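Endoglucanase (Mytilus edulis, PDB 1WC2) hydrolyses internal beta-1,4-glucosidic linkages of cellulose and related beta-glucans, and also has expansin activity. Local coordinates at residues 18-23 and 110-115. Residues are numbered along the deposited sequence; the frame is centred on the assembly and turned at random. Where two conformers were deposited one is given.
Sequences STTNYH and QDWCNQ
Trp-112 reaches from the loop 110-115 to strand 14-22 and sets its indole against Ser-18 at the ring edge and against Thr-20 on one face. The tighter part is at Ser-18, where CB lies 3.9 Å from Trp-112 CZ3, and OG sits near the ring plane at the six-membered edge, 3.8 Å from Trp-112 CE3. A chi1 of 48° puts OG at this edge and in place for its hydrogen bonds to His-130 and Asn-123. Asn-123 also binds the carbonyl oxygen of Trp-112, tying strand and loop through one amide. Thr-20 makes the looser approach: in one of its two conformers, OG1 lies over the indole, 4.2 Å from Trp-112 CD2. At the pyrrole end of this partly exposed residue, NE1 makes a weak hydrogen bond to a diethylene glycol probably left from crystallisation. Without the indole, as with an alanine here, Ser-18 CB would probably face a gap and Thr-20 OG1 lose its aromatic neighbour. Thr-20 also touches Asp-132, the probable proton donor, so the indole lies one residue removed from the probable catalytic site of this double-psi barrel. No hydrogen bond joins the segments directly; they meet by van der Waals contact, with polar anchoring through Asn-123 and His-130.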
loop_
_atom_site.group_PDB
_atom_site.type_symbol
_atom_site.label_atom_id
_atom_site.label_comp_id
_atom_site.label_asym_id
_atom_site.label_seq_id
_atom_site.Cartn_x
_atom_site.Cartn_y
_atom_site.Cartn_z
ATOM N N SER A 18 6.680 2.018 5.397
ATOM C CA SER A 18 5.756 1.978 6.523
ATOM C C SER A 18 4.346 1.631 6.025
ATOM O O SER A 18 4.024 1.768 4.834
ATOM C CB SER A 18 5.773 3.311 7.292
ATOM O OG SER A 18 5.660 4.450 6.442
ATOM N N THR A 19 3.521 1.149 6.957
ATOM C CA THR A 19 2.135 0.789 6.679
ATOM C C THR A 19 1.179 1.289 7.758
ATOM O O THR A 19 1.559 1.442 8.931
ATOM C CB THR A 19 1.938 -0.736 6.522
ATOM O OG1 THR A 19 2.155 -1.405 7.778
ATOM C CG2 THR A 19 2.914 -1.328 5.491
ATOM N N THR A 20 -0.067 1.545 7.350
ATOM C CA THR A 20 -1.182 1.757 8.274
ATOM C C THR A 20 -2.430 1.015 7.822
ATOM O O THR A 20 -2.912 1.246 6.715
ATOM C CB THR A 20 -1.622 3.271 8.322
ATOM O OG1 THR A 20 -0.508 4.167 8.438
ATOM C CG2 THR A 20 -2.555 3.550 9.527
ATOM N N ASN A 21 -3.000 0.221 8.724
ATOM C CA ASN A 21 -4.257 -0.466 8.456
ATOM C C ASN A 21 -5.342 0.616 8.429
ATOM O O ASN A 21 -5.365 1.477 9.300
ATOM C CB ASN A 21 -4.532 -1.529 9.529
ATOM C CG ASN A 21 -3.653 -2.755 9.351
ATOM O OD1 ASN A 21 -3.343 -3.149 8.222
ATOM N ND2 ASN A 21 -3.221 -3.344 10.459
ATOM N N TYR A 22 -6.173 0.618 7.389
ATOM C CA TYR A 22 -7.250 1.600 7.224
ATOM C C TYR A 22 -8.482 0.942 6.599
ATOM O O TYR A 22 -8.428 -0.207 6.154
ATOM C CB TYR A 22 -6.771 2.832 6.411
ATOM C CG TYR A 22 -6.953 2.821 4.884
ATOM C CD1 TYR A 22 -7.406 3.960 4.210
ATOM C CD2 TYR A 22 -6.623 1.715 4.098
ATOM C CE1 TYR A 22 -7.549 3.981 2.822
ATOM C CE2 TYR A 22 -6.784 1.740 2.699
ATOM C CZ TYR A 22 -7.255 2.867 2.064
ATOM O OH TYR A 22 -7.423 2.884 0.687
ATOM N N HIS A 23 -9.588 1.673 6.579
ATOM C CA HIS A 23 -10.761 1.252 5.846
ATOM C C HIS A 23 -11.321 2.399 5.047
ATOM O O HIS A 23 -11.590 3.469 5.601
ATOM C CB HIS A 23 -11.859 0.724 6.773
ATOM C CG HIS A 23 -13.147 0.479 6.057
ATOM N ND1 HIS A 23 -13.218 -0.297 4.919
ATOM C CD2 HIS A 23 -14.395 0.960 6.262
ATOM C CE1 HIS A 23 -14.458 -0.310 4.473
ATOM N NE2 HIS A 23 -15.191 0.448 5.267
ATOM N N GLN A 110 -0.610 13.568 7.022
ATOM C CA GLN A 110 0.545 14.452 6.927
ATOM C C GLN A 110 1.847 13.892 7.513
ATOM O O GLN A 110 2.931 14.375 7.168
ATOM C CB GLN A 110 0.213 15.812 7.562
ATOM C CG GLN A 110 0.117 15.854 9.088
ATOM C CD GLN A 110 -1.196 15.352 9.661
ATOM O OE1 GLN A 110 -2.120 14.977 8.947
ATOM N NE2 GLN A 110 -1.277 15.358 10.991
ATOM N N ASP A 111 1.754 12.914 8.409
ATOM C CA ASP A 111 2.952 12.326 9.001
ATOM C C ASP A 111 3.492 11.129 8.197
ATOM O O ASP A 111 4.640 10.739 8.399
ATOM C CB ASP A 111 2.676 11.870 10.441
ATOM C CG ASP A 111 2.033 12.958 11.318
ATOM O OD1 ASP A 111 2.403 14.142 11.210
ATOM O OD2 ASP A 111 1.156 12.655 12.145
ATOM N N TRP A 112 2.657 10.558 7.324
ATOM C CA TRP A 112 2.920 9.275 6.671
ATOM C C TRP A 112 3.090 9.331 5.144
ATOM O O TRP A 112 3.837 8.526 4.579
ATOM C CB TRP A 112 1.792 8.280 6.979
ATOM C CG TRP A 112 1.621 7.979 8.443
ATOM C CD1 TRP A 112 0.669 8.497 9.269
ATOM C CD2 TRP A 112 2.404 7.082 9.254
ATOM N NE1 TRP A 112 0.814 7.986 10.538
ATOM C CE2 TRP A 112 1.861 7.103 10.556
ATOM C CE3 TRP A 112 3.503 6.248 9.004
ATOM C CZ2 TRP A 112 2.393 6.339 11.613
ATOM C CZ3 TRP A 112 4.020 5.487 10.044
ATOM C CH2 TRP A 112 3.467 5.543 11.339
ATOM N N CYS A 113 2.379 10.234 4.468
ATOM C CA CYS A 113 2.283 10.238 2.998
ATOM C C CYS A 113 2.869 11.503 2.383
ATOM O O CYS A 113 2.582 11.846 1.227
ATOM C CB CYS A 113 0.829 10.025 2.574
ATOM S SG CYS A 113 0.299 8.358 3.058
ATOM N N ASN A 114 3.754 12.140 3.143
ATOM C CA ASN A 114 4.324 13.453 2.827
ATOM C C ASN A 114 5.719 13.418 2.179
ATOM O O ASN A 114 6.421 14.428 2.184
ATOM C CB ASN A 114 4.352 14.323 4.105
ATOM C CG ASN A 114 5.292 13.772 5.170
ATOM O OD1 ASN A 114 5.232 12.575 5.523
ATOM N ND2 ASN A 114 6.157 14.637 5.702
ATOM N N GLN A 115 6.122 12.293 1.595
ATOM C CA GLN A 115 7.388 12.243 0.853
ATOM C C GLN A 115 7.368 13.298 -0.249
ATOM O O GLN A 115 6.384 13.441 -0.951
ATOM C CB GLN A 115 7.593 10.871 0.213
ATOM C CG GLN A 115 7.708 9.680 1.175
ATOM C CD GLN A 115 6.378 9.110 1.685
ATOM O OE1 GLN A 115 5.289 9.615 1.357
ATOM N NE2 GLN A 115 6.471 8.041 2.485
#